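Local coordinates for beta-Lactamase/D-Alanine Carboxypeptidase (PDB 5EVI), which probably hydrolyses beta-lactam antibiotics to substituted beta-amino acids, as a class C (AmpC-type) serine beta-lactamase that confers antibiotic resistance, at residues 101-106 / 138-143; 278-283 / 311-316; 177-182 / 192-197. All coordinates share one frame; numbering follows the deposited sequence.

Interaction 1. Residues 101-106 / 138-143; sequences RDTRLG and YFKAWQ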
loop_
_atom_site.group_PDB
_atom_site.type_symbol
_atom_site.label_atom_id
_atom_site.label_comp_id
_atom_site.label_asym_id
_atom_site.label_seq_id
_atom_site.Cartn_x
_atom_site.Cartn_y
_atom_site.Cartn_z
ATOM N N ARG A 101 -11.516 -13.658 21.428
ATOM C CA ARG A 101 -11.676 -15.063 21.851
ATOM C C ARG A 101 -13.136 -15.474 21.744
ATOM O O ARG A 101 -14.030 -14.659 21.970
ATOM C CB ARG A 101 -11.165 -15.311 23.282
ATOM C CG ARG A 101 -9.651 -15.508 23.399
ATOM C CD ARG A 101 -9.267 -16.647 24.348
ATOM N NE ARG A 101 -7.984 -16.400 25.026
ATOM C CZ ARG A 101 -7.830 -15.936 26.273
ATOM N NH1 ARG A 101 -8.871 -15.654 27.060
ATOM N NH2 ARG A 101 -6.604 -15.759 26.757
ATOM N N ASP A 102 -13.369 -16.729 21.361
ATOM C CA ASP A 102 -14.719 -17.238 21.123
ATOM C C ASP A 102 -15.553 -16.309 20.223
ATOM O O ASP A 102 -16.642 -15.906 20.602
ATOM C CB ASP A 102 -15.430 -17.472 22.468
ATOM C CG ASP A 102 -14.617 -18.330 23.415
ATOM O OD1 ASP A 102 -14.180 -19.426 22.996
ATOM O OD2 ASP A 102 -14.414 -17.910 24.576
ATOM N N THR A 103 -15.009 -15.923 19.061
ATOM C CA THR A 103 -15.780 -15.228 18.010
ATOM C C THR A 103 -15.569 -15.934 16.675
ATOM O O THR A 103 -14.651 -16.755 16.532
ATOM C CB THR A 103 -15.401 -13.726 17.861
ATOM O OG1 THR A 103 -14.053 -13.590 17.384
ATOM C CG2 THR A 103 -15.542 -12.992 19.195
ATOM N N ARG A 104 -16.410 -15.617 15.700
ATOM C CA ARG A 104 -16.267 -16.189 14.365
ATOM C C ARG A 104 -14.968 -15.652 13.748
ATOM O O ARG A 104 -14.107 -16.444 13.381
ATOM C CB ARG A 104 -17.485 -15.894 13.488
ATOM C CG ARG A 104 -18.738 -16.629 13.970
ATOM C CD ARG A 104 -20.034 -16.069 13.401
ATOM N NE ARG A 104 -21.133 -16.166 14.377
ATOM C CZ ARG A 104 -21.462 -15.238 15.281
ATOM N NH1 ARG A 104 -20.818 -14.064 15.376
ATOM N NH2 ARG A 104 -22.471 -15.478 16.093
ATOM N N LEU A 105 -14.794 -14.330 13.729
ATOM C CA LEU A 105 -13.553 -13.738 13.166
ATOM C C LEU A 105 -12.309 -14.279 13.860
ATOM O O LEU A 105 -11.328 -14.591 13.197
ATOM C CB LEU A 105 -13.539 -12.207 13.245
ATOM C CG LEU A 105 -12.349 -11.492 12.545
ATOM C CD1 LEU A 105 -12.110 -11.951 11.107
ATOM C CD2 LEU A 105 -12.602 -9.996 12.552
ATOM N N GLY A 106 -12.369 -14.395 15.191
ATOM C CA GLY A 106 -11.251 -14.859 16.015
ATOM C C GLY A 106 -10.672 -16.226 15.692
ATOM O O GLY A 106 -9.504 -16.479 15.965
ATOM N N TYR A 138 -18.106 -4.467 16.825
ATOM C CA TYR A 138 -18.293 -4.792 15.400
ATOM C C TYR A 138 -17.610 -6.109 14.965
ATOM O O TYR A 138 -18.253 -6.979 14.364
ATOM C CB TYR A 138 -17.853 -3.602 14.516
ATOM C CG TYR A 138 -17.823 -3.942 13.046
ATOM C CD1 TYR A 138 -19.018 -4.165 12.335
ATOM C CD2 TYR A 138 -16.605 -4.065 12.364
ATOM C CE1 TYR A 138 -18.982 -4.502 10.987
ATOM C CE2 TYR A 138 -16.568 -4.403 11.018
ATOM C CZ TYR A 138 -17.759 -4.632 10.341
ATOM O OH TYR A 138 -17.726 -4.964 9.007
ATOM N N PHE A 139 -16.313 -6.243 15.270
ATOM C CA PHE A 139 -15.572 -7.473 14.998
ATOM C C PHE A 139 -16.127 -8.649 15.781
ATOM O O PHE A 139 -16.100 -9.746 15.280
ATOM C CB PHE A 139 -14.088 -7.351 15.324
ATOM C CG PHE A 139 -13.319 -6.473 14.385
ATOM C CD1 PHE A 139 -13.356 -6.691 13.006
ATOM C CD2 PHE A 139 -12.526 -5.452 14.877
ATOM C CE1 PHE A 139 -12.641 -5.886 12.123
ATOM C CE2 PHE A 139 -11.793 -4.652 14.000
ATOM C CZ PHE A 139 -11.852 -4.874 12.624
ATOM N N LYS A 140 -16.604 -8.412 16.999
ATOM C CA LYS A 140 -17.244 -9.475 17.787
ATOM C C LYS A 140 -18.522 -9.945 17.105
ATOM O O LYS A 140 -18.768 -11.144 17.015
ATOM C CB LYS A 140 -17.553 -8.994 19.200
ATOM C CG LYS A 140 -16.347 -8.855 20.114
ATOM C CD LYS A 140 -16.833 -8.464 21.504
ATOM C CE LYS A 140 -15.720 -7.981 22.404
ATOM N NZ LYS A 140 -16.342 -7.532 23.678
ATOM N N ALA A 141 -19.317 -8.988 16.613
ATOM C CA ALA A 141 -20.598 -9.266 15.985
ATOM C C ALA A 141 -20.504 -9.638 14.496
ATOM O O ALA A 141 -21.533 -9.839 13.856
ATOM C CB ALA A 141 -21.525 -8.072 16.150
ATOM N N TRP A 142 -19.295 -9.716 13.940
ATOM C CA TRP A 142 -19.149 -10.046 12.517
ATOM C C TRP A 142 -19.468 -11.501 12.223
ATOM O O TRP A 142 -19.074 -12.379 12.959
ATOM C CB TRP A 142 -17.724 -9.734 12.073
ATOM C CG TRP A 142 -17.363 -10.088 10.652
ATOM C CD1 TRP A 142 -17.559 -9.325 9.549
ATOM C CD2 TRP A 142 -16.687 -11.265 10.207
ATOM N NE1 TRP A 142 -17.061 -9.946 8.444
ATOM C CE2 TRP A 142 -16.501 -11.133 8.813
ATOM C CE3 TRP A 142 -16.202 -12.416 10.855
ATOM C CZ2 TRP A 142 -15.884 -12.117 8.039
ATOM C CZ3 TRP A 142 -15.576 -13.379 10.095
ATOM C CH2 TRP A 142 -15.407 -13.219 8.691
ATOM N N GLN A 143 -20.181 -11.735 11.128
ATOM C CA GLN A 143 -20.439 -13.063 10.610
ATOM C C GLN A 143 -19.951 -13.142 9.156
ATOM O O GLN A 143 -20.206 -12.215 8.374
ATOM C CB GLN A 143 -21.931 -13.346 10.666
ATOM C CG GLN A 143 -22.440 -13.580 12.071
ATOM C CD GLN A 143 -23.843 -14.136 12.082
ATOM O OE1 GLN A 143 -24.045 -15.348 12.240
ATOM N NE2 GLN A 143 -24.825 -13.257 11.884
HETATM O O HOH W 1 -16.924 -12.340 14.425
#
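Leu-105 lies over one face of the Trp-142 indole, its CD1 4.3 Å from the centroid of the six-membered ring, a CH-pi contact 26° off the ring normal. Leu-105 CB reaches the rim of the same ring, 3.6 Å from Trp-142 CE3. Leu-105 CD2 lies 3.4 Å from Phe-139 CD1, oblique to the ring; CG anti to the backbone N (chi1 -174°) carries the leucine fork to both aromatics. The guanidinium of Arg-104 carries CG of Gln-143 over one face, toward its rim, and has Trp-142 O at its edge, where NH1 gives a weak hydrogen bond of 3.4 Å. Arg-104 and Gln-143 run side by side, their guanidinium and amide planes 56° apart. Water 1, in the indole plane at its edge, accepts from Leu-105 N and can donate to Phe-139 O or Trp-142 O. Beyond the segments, Trp-142 stacks on Phe-121 and its NE1 bonds to Gly-120 O, while Leu-161 touches Leu-105 and Phe-139. Thr-103, the N-cap residue, accepts a capping bond from Gly-106 N at OG1, 2.9 Å, and OG1 also bonds to Leu-100 O; the short helix 104-107 starts here, against the C-terminal end of helix 132-140 in the helical part of the beta-lactamase fold.

Interaction 2. Residues 278-283 / 311-316; sequences YPTPIH and QPTAWV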
loop_
_atom_site.group_PDB
_atom_site.type_symbol
_atom_site.label_atom_id
_atom_site.label_comp_id
_atom_site.label_asym_id
_atom_site.label_seq_id
_atom_site.Cartn_x
_atom_site.Cartn_y
_atom_site.Cartn_z
ATOM N N TYR A 278 1.698 -9.659 -10.857
ATOM C CA TYR A 278 1.327 -10.242 -12.139
ATOM C C TYR A 278 2.579 -10.945 -12.705
ATOM O O TYR A 278 3.620 -10.320 -12.868
ATOM C CB TYR A 278 0.839 -9.132 -13.069
ATOM C CG TYR A 278 -0.322 -8.375 -12.504
ATOM C CD1 TYR A 278 -1.617 -8.725 -12.830
ATOM C CD2 TYR A 278 -0.125 -7.306 -11.623
ATOM C CE1 TYR A 278 -2.690 -8.051 -12.317
ATOM C CE2 TYR A 278 -1.194 -6.619 -11.094
ATOM C CZ TYR A 278 -2.488 -7.018 -11.434
ATOM O OH TYR A 278 -3.558 -6.383 -10.929
ATOM N N PRO A 279 2.474 -12.254 -12.994
ATOM C CA PRO A 279 3.648 -12.975 -13.465
ATOM C C PRO A 279 3.942 -12.710 -14.956
ATOM O O PRO A 279 3.120 -12.147 -15.691
ATOM C CB PRO A 279 3.269 -14.434 -13.215
ATOM C CG PRO A 279 1.820 -14.455 -13.395
ATOM C CD PRO A 279 1.320 -13.159 -12.820
ATOM N N THR A 280 5.132 -13.105 -15.387
ATOM C CA THR A 280 5.562 -12.914 -16.755
ATOM C C THR A 280 4.816 -13.946 -17.641
ATOM O O THR A 280 4.429 -15.029 -17.142
ATOM C CB THR A 280 7.090 -13.090 -16.890
ATOM O OG1 THR A 280 7.456 -14.407 -16.466
ATOM C CG2 THR A 280 7.849 -12.069 -16.042
ATOM N N PRO A 281 4.554 -13.622 -18.925
ATOM C CA PRO A 281 4.763 -12.366 -19.630
ATOM C C PRO A 281 3.800 -11.322 -19.096
ATOM O O PRO A 281 2.611 -11.590 -18.906
ATOM C CB PRO A 281 4.434 -12.711 -21.082
ATOM C CG PRO A 281 3.441 -13.814 -20.992
ATOM C CD PRO A 281 3.923 -14.632 -19.809
ATOM N N ILE A 282 4.334 -10.151 -18.810
ATOM C CA ILE A 282 3.561 -9.059 -18.286
ATOM C C ILE A 282 2.950 -8.356 -19.487
ATOM O O ILE A 282 3.692 -7.923 -20.381
ATOM C CB ILE A 282 4.484 -8.088 -17.501
ATOM C CG1 ILE A 282 5.048 -8.771 -16.245
ATOM C CG2 ILE A 282 3.758 -6.801 -17.142
ATOM C CD1 ILE A 282 6.400 -8.220 -15.826
ATOM N N HIS A 283 1.620 -8.250 -19.525
ATOM C CA HIS A 283 0.929 -7.460 -20.561
ATOM C C HIS A 283 0.121 -6.353 -19.914
ATOM O O HIS A 283 -0.478 -6.583 -18.858
ATOM C CB HIS A 283 0.001 -8.388 -21.379
ATOM C CG HIS A 283 0.742 -9.308 -22.304
ATOM N ND1 HIS A 283 1.211 -8.903 -23.539
ATOM C CD2 HIS A 283 1.141 -10.592 -22.154
ATOM C CE1 HIS A 283 1.846 -9.906 -24.115
ATOM N NE2 HIS A 283 1.807 -10.947 -23.304
ATOM N N GLN A 311 8.392 -13.816 -6.011
ATOM C CA GLN A 311 8.736 -14.044 -7.417
ATOM C C GLN A 311 9.502 -12.871 -8.015
ATOM O O GLN A 311 8.887 -11.844 -8.334
ATOM C CB GLN A 311 7.461 -14.318 -8.214
ATOM C CG GLN A 311 6.767 -15.591 -7.758
ATOM C CD GLN A 311 7.658 -16.801 -7.908
ATOM O OE1 GLN A 311 7.906 -17.531 -6.947
ATOM N NE2 GLN A 311 8.204 -16.984 -9.106
ATOM N N PRO A 312 10.845 -13.017 -8.155
ATOM C CA PRO A 312 11.662 -11.944 -8.722
ATOM C C PRO A 312 11.127 -11.389 -10.033
ATOM O O PRO A 312 11.138 -10.162 -10.235
ATOM C CB PRO A 312 13.014 -12.634 -8.942
ATOM C CG PRO A 312 13.088 -13.650 -7.869
ATOM C CD PRO A 312 11.686 -14.180 -7.797
ATOM N N THR A 313 10.642 -12.266 -10.917
ATOM C CA THR A 313 10.251 -11.831 -12.253
ATOM C C THR A 313 8.920 -11.115 -12.288
ATOM O O THR A 313 8.647 -10.465 -13.286
ATOM C CB THR A 313 10.273 -12.983 -13.290
ATOM O OG1 THR A 313 9.279 -13.961 -12.956
ATOM C CG2 THR A 313 11.678 -13.635 -13.360
ATOM N N ALA A 314 8.097 -11.207 -11.223
ATOM C CA ALA A 314 6.749 -10.626 -11.226
ATOM C C ALA A 314 6.723 -9.104 -11.161
ATOM O O ALA A 314 7.593 -8.490 -10.544
ATOM C CB ALA A 314 5.925 -11.192 -10.081
ATOM N N TRP A 315 5.706 -8.506 -11.774
ATOM C CA TRP A 315 5.385 -7.070 -11.589
ATOM C C TRP A 315 4.592 -6.980 -10.277
ATOM O O TRP A 315 3.498 -7.553 -10.163
ATOM C CB TRP A 315 4.589 -6.556 -12.777
ATOM C CG TRP A 315 4.003 -5.161 -12.734
ATOM C CD1 TRP A 315 2.906 -4.743 -12.050
ATOM C CD2 TRP A 315 4.457 -4.027 -13.485
ATOM N NE1 TRP A 315 2.655 -3.415 -12.308
ATOM C CE2 TRP A 315 3.592 -2.950 -13.184
ATOM C CE3 TRP A 315 5.531 -3.810 -14.346
ATOM C CZ2 TRP A 315 3.766 -1.675 -13.732
ATOM C CZ3 TRP A 315 5.695 -2.552 -14.895
ATOM C CH2 TRP A 315 4.828 -1.511 -14.589
ATOM N N VAL A 316 5.199 -6.337 -9.275
ATOM C CA VAL A 316 4.576 -6.107 -7.990
ATOM C C VAL A 316 4.044 -4.675 -7.955
ATOM O O VAL A 316 4.717 -3.792 -8.391
ATOM C CB VAL A 316 5.576 -6.381 -6.861
ATOM C CG1 VAL A 316 4.920 -6.170 -5.505
ATOM C CG2 VAL A 316 6.142 -7.792 -6.989
HETATM O O HOH W 2 6.553 -14.234 -12.949
#
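With CG anti to the backbone N (chi1 173°), Trp-315 brings CD1 up to Tyr-278 CD2, 4.0 Å away, whereas the Tyr-278 ring, with chi1 -58°, sits beside its own backbone N. As a directly paired couple the two residues lie on the same face of an antiparallel sheet, and their side chains cross obliquely. Their backbones form a hydrogen-bonded antiparallel pair that joins the end of strand 276-278 to the short outermost strand 315-316. Tyr-278 N donates to Trp-315 O at 2.9 Å, and Trp-315 N returns a bond to Tyr-278 O at 3.0 Å. Past the cis-proline turn of the loop, the chain comes back across the tryptophan at about a right angle, and Ile-282 CD1 lies 3.9 Å from Trp-315 CB.

Leu-287 touches Tyr-278, Ile-282 and Trp-315, so one residue of helix 284-290 packs against all three. Trp-315 NE1 is hydrogen-bonded to the hydroxyl of Tyr-328, tying the indole to strand 326-332 of the five-stranded sheet.

Before strand 315-316, a type I turn from Gln-311 to Ala-314, closed by Ala-314 N to Gln-311 O, leads the chain into the pairing. At the exposed end, Thr-280 presents its methyl CG2 to Thr-313 O at 3.3 Å, and the two threonine side chains cross nearly perpendicularly. Water 2 links the Thr-280 backbone to the Thr-313 side chain: it accepts from Thr-280 N at 3.0 Å and is hydrogen-bonded to Thr-313 OG1 at 2.7 Å.

Interaction 3. Residues 177-182 / 192-197; sequences AMQQRL and YVNVPD
Gln-179 reaches from its helix to the loop 192-197, where its carbonyl oxygen OE1 is gripped by two consecutive backbone N-H groups. The nearly straight bond comes from Asn-194 N, 2.7 Å from OE1 at an N-H...O angle of 168°. Val-193 N adds a weak, more bent bond to OE1 at 3.0 Å. On the other branch of the amide, NE2 makes a weak bond to Asn-194 O at 3.5 Å and lies in the plane of the Tyr-192 ring, at its edge, 3.6 Å from Tyr-192 CD1. Amide and ring planes stand 70° apart. Contacts on both branches together probably hold the amide's rotation. Beyond CG the glutamine chain is extended (chi2 -168°), which carries the group across to the loop. Here helix 174-186, which holds a wider pi-type turn with Leu-182 N bonded to Ala-177 O, is clasped to the chain leaving strand 191-192. Beside this polar grip, the selenomethionine Met-178 touches Val-193 through CE to CG2, 4.4 Å, and also packs on Phe-73 of helix 70-83. One face of the Tyr-192 ring is covered by Pro-196 CD. Farther out, Lys-229 NZ bonds to Val-193 O, and Lys-229 pairs with the Tyr-192 backbone.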
loop_
_atom_site.group_PDB
_atom_site.type_symbol
_atom_site.label_atom_id
_atom_site.label_comp_id
_atom_site.label_asym_id
_atom_site.label_seq_id
_atom_site.Cartn_x
_atom_site.Cartn_y
_atom_site.Cartn_z
ATOM N N ALA A 177 4.803 2.075 16.713
ATOM C CA ALA A 177 5.408 0.963 15.991
ATOM C C ALA A 177 5.838 1.363 14.560
ATOM O O ALA A 177 6.879 0.933 14.074
ATOM C CB ALA A 177 4.473 -0.245 15.956
HETATM N N MSE A 178 5.050 2.201 13.907
HETATM C CA MSE A 178 5.394 2.675 12.551
HETATM C C MSE A 178 6.459 3.751 12.620
HETATM O O MSE A 178 7.544 3.608 12.033
HETATM C CB MSE A 178 4.136 3.216 11.839
HETATM C CG MSE A 178 3.039 2.175 11.657
HETATM SE SE MSE A 178 3.376 1.004 10.117
HETATM C CE MSE A 178 2.565 2.331 8.904
ATOM N N GLN A 179 6.194 4.820 13.353
ATOM C CA GLN A 179 7.057 6.012 13.271
ATOM C C GLN A 179 8.356 5.937 14.080
ATOM O O GLN A 179 9.318 6.559 13.686
ATOM C CB GLN A 179 6.294 7.307 13.598
ATOM C CG GLN A 179 5.342 7.706 12.491
ATOM C CD GLN A 179 4.782 9.119 12.621
ATOM O OE1 GLN A 179 3.587 9.304 12.504
ATOM N NE2 GLN A 179 5.642 10.112 12.869
ATOM N N GLN A 180 8.390 5.195 15.184
ATOM C CA GLN A 180 9.618 5.097 15.988
ATOM C C GLN A 180 10.380 3.784 15.787
ATOM O O GLN A 180 11.527 3.688 16.235
ATOM C CB GLN A 180 9.330 5.306 17.478
ATOM C CG GLN A 180 8.370 6.435 17.822
ATOM C CD GLN A 180 9.003 7.803 17.786
ATOM O OE1 GLN A 180 8.711 8.605 16.904
ATOM N NE2 GLN A 180 9.856 8.089 18.773
ATOM N N ARG A 181 9.763 2.770 15.155
ATOM C CA ARG A 181 10.461 1.505 14.865
ATOM C C ARG A 181 10.592 1.185 13.372
ATOM O O ARG A 181 11.719 1.177 12.864
ATOM C CB ARG A 181 9.842 0.343 15.657
ATOM C CG ARG A 181 9.812 0.573 17.177
ATOM C CD ARG A 181 11.202 0.755 17.781
ATOM N NE ARG A 181 11.107 0.958 19.237
ATOM C CZ ARG A 181 11.785 0.290 20.172
ATOM N NH1 ARG A 181 12.695 -0.634 19.859
ATOM N NH2 ARG A 181 11.574 0.576 21.457
ATOM N N LEU A 182 9.478 0.968 12.663
ATOM C CA LEU A 182 9.531 0.469 11.276
ATOM C C LEU A 182 10.172 1.475 10.338
ATOM O O LEU A 182 11.133 1.129 9.670
ATOM C CB LEU A 182 8.163 0.074 10.679
ATOM C CG LEU A 182 8.238 -0.629 9.277
ATOM C CD1 LEU A 182 9.283 -1.733 9.175
ATOM C CD2 LEU A 182 6.888 -1.232 8.920
ATOM N N TYR A 192 5.468 9.379 7.432
ATOM C CA TYR A 192 4.691 9.747 8.629
ATOM C C TYR A 192 3.277 9.203 8.575
ATOM O O TYR A 192 2.665 9.201 7.520
ATOM C CB TYR A 192 4.555 11.269 8.701
ATOM C CG TYR A 192 5.865 11.967 8.760
ATOM C CD1 TYR A 192 6.684 11.811 9.877
ATOM C CD2 TYR A 192 6.324 12.746 7.697
ATOM C CE1 TYR A 192 7.903 12.419 9.964
ATOM C CE2 TYR A 192 7.569 13.374 7.771
ATOM C CZ TYR A 192 8.345 13.202 8.918
ATOM O OH TYR A 192 9.576 13.781 9.020
ATOM N N VAL A 193 2.748 8.771 9.712
ATOM C CA VAL A 193 1.300 8.761 9.887
ATOM C C VAL A 193 0.911 10.188 10.324
ATOM O O VAL A 193 0.073 10.833 9.668
ATOM C CB VAL A 193 0.821 7.629 10.825
ATOM C CG1 VAL A 193 -0.651 7.810 11.234
ATOM C CG2 VAL A 193 0.985 6.291 10.119
ATOM N N ASN A 194 1.554 10.681 11.388
ATOM C CA ASN A 194 1.353 12.042 11.921
ATOM C C ASN A 194 2.492 12.986 11.562
ATOM O O ASN A 194 3.626 12.846 12.050
ATOM C CB ASN A 194 1.201 11.998 13.440
ATOM C CG ASN A 194 -0.055 11.284 13.878
ATOM O OD1 ASN A 194 -1.157 11.819 13.766
ATOM N ND2 ASN A 194 0.097 10.062 14.375
ATOM N N VAL A 195 2.183 13.965 10.726
ATOM C CA VAL A 195 3.165 14.891 10.199
ATOM C C VAL A 195 3.449 15.949 11.282
ATOM O O VAL A 195 2.535 16.662 11.663
ATOM C CB VAL A 195 2.644 15.584 8.919
ATOM C CG1 VAL A 195 3.653 16.593 8.399
ATOM C CG2 VAL A 195 2.333 14.549 7.845
ATOM N N PRO A 196 4.702 16.051 11.767
ATOM C CA PRO A 196 5.017 17.048 12.802
ATOM C C PRO A 196 5.077 18.473 12.244
ATOM O O PRO A 196 5.100 18.663 11.023
ATOM C CB PRO A 196 6.386 16.604 13.311
ATOM C CG PRO A 196 7.017 15.895 12.165
ATOM C CD PRO A 196 5.905 15.304 11.340
ATOM N N ASP A 197 5.119 19.456 13.144
ATOM C CA ASP A 197 4.906 20.875 12.787
ATOM C C ASP A 197 5.836 21.404 11.694
ATOM O O ASP A 197 5.373 21.911 10.673
ATOM C CB ASP A 197 4.986 21.770 14.038
ATOM C CG ASP A 197 3.747 21.656 14.934
ATOM O OD1 ASP A 197 2.746 21.020 14.528
ATOM O OD2 ASP A 197 3.765 22.213 16.057
#

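Along the chain, interaction 1 closes before interaction 3 opens, and interaction 3 closes before interaction 2 opens. Centre to centre, interactions 1 and 2 lie about 37 Å apart, 2 and 3 about 32 Å, and 1 and 3 about 30 Å, with 2 and 3 on opposite sides of the chain's centre. Interaction 1 packs the start of helix 104-107 on the end of helix 132-140; interaction 3 ties helix 174-186 to the loop after strand 191-192. Interaction 2 instead adds the outermost strand 315-316 to strand 276-278. The three contacts thus sit in separate parts of a single beta-lactamase fold and do not touch.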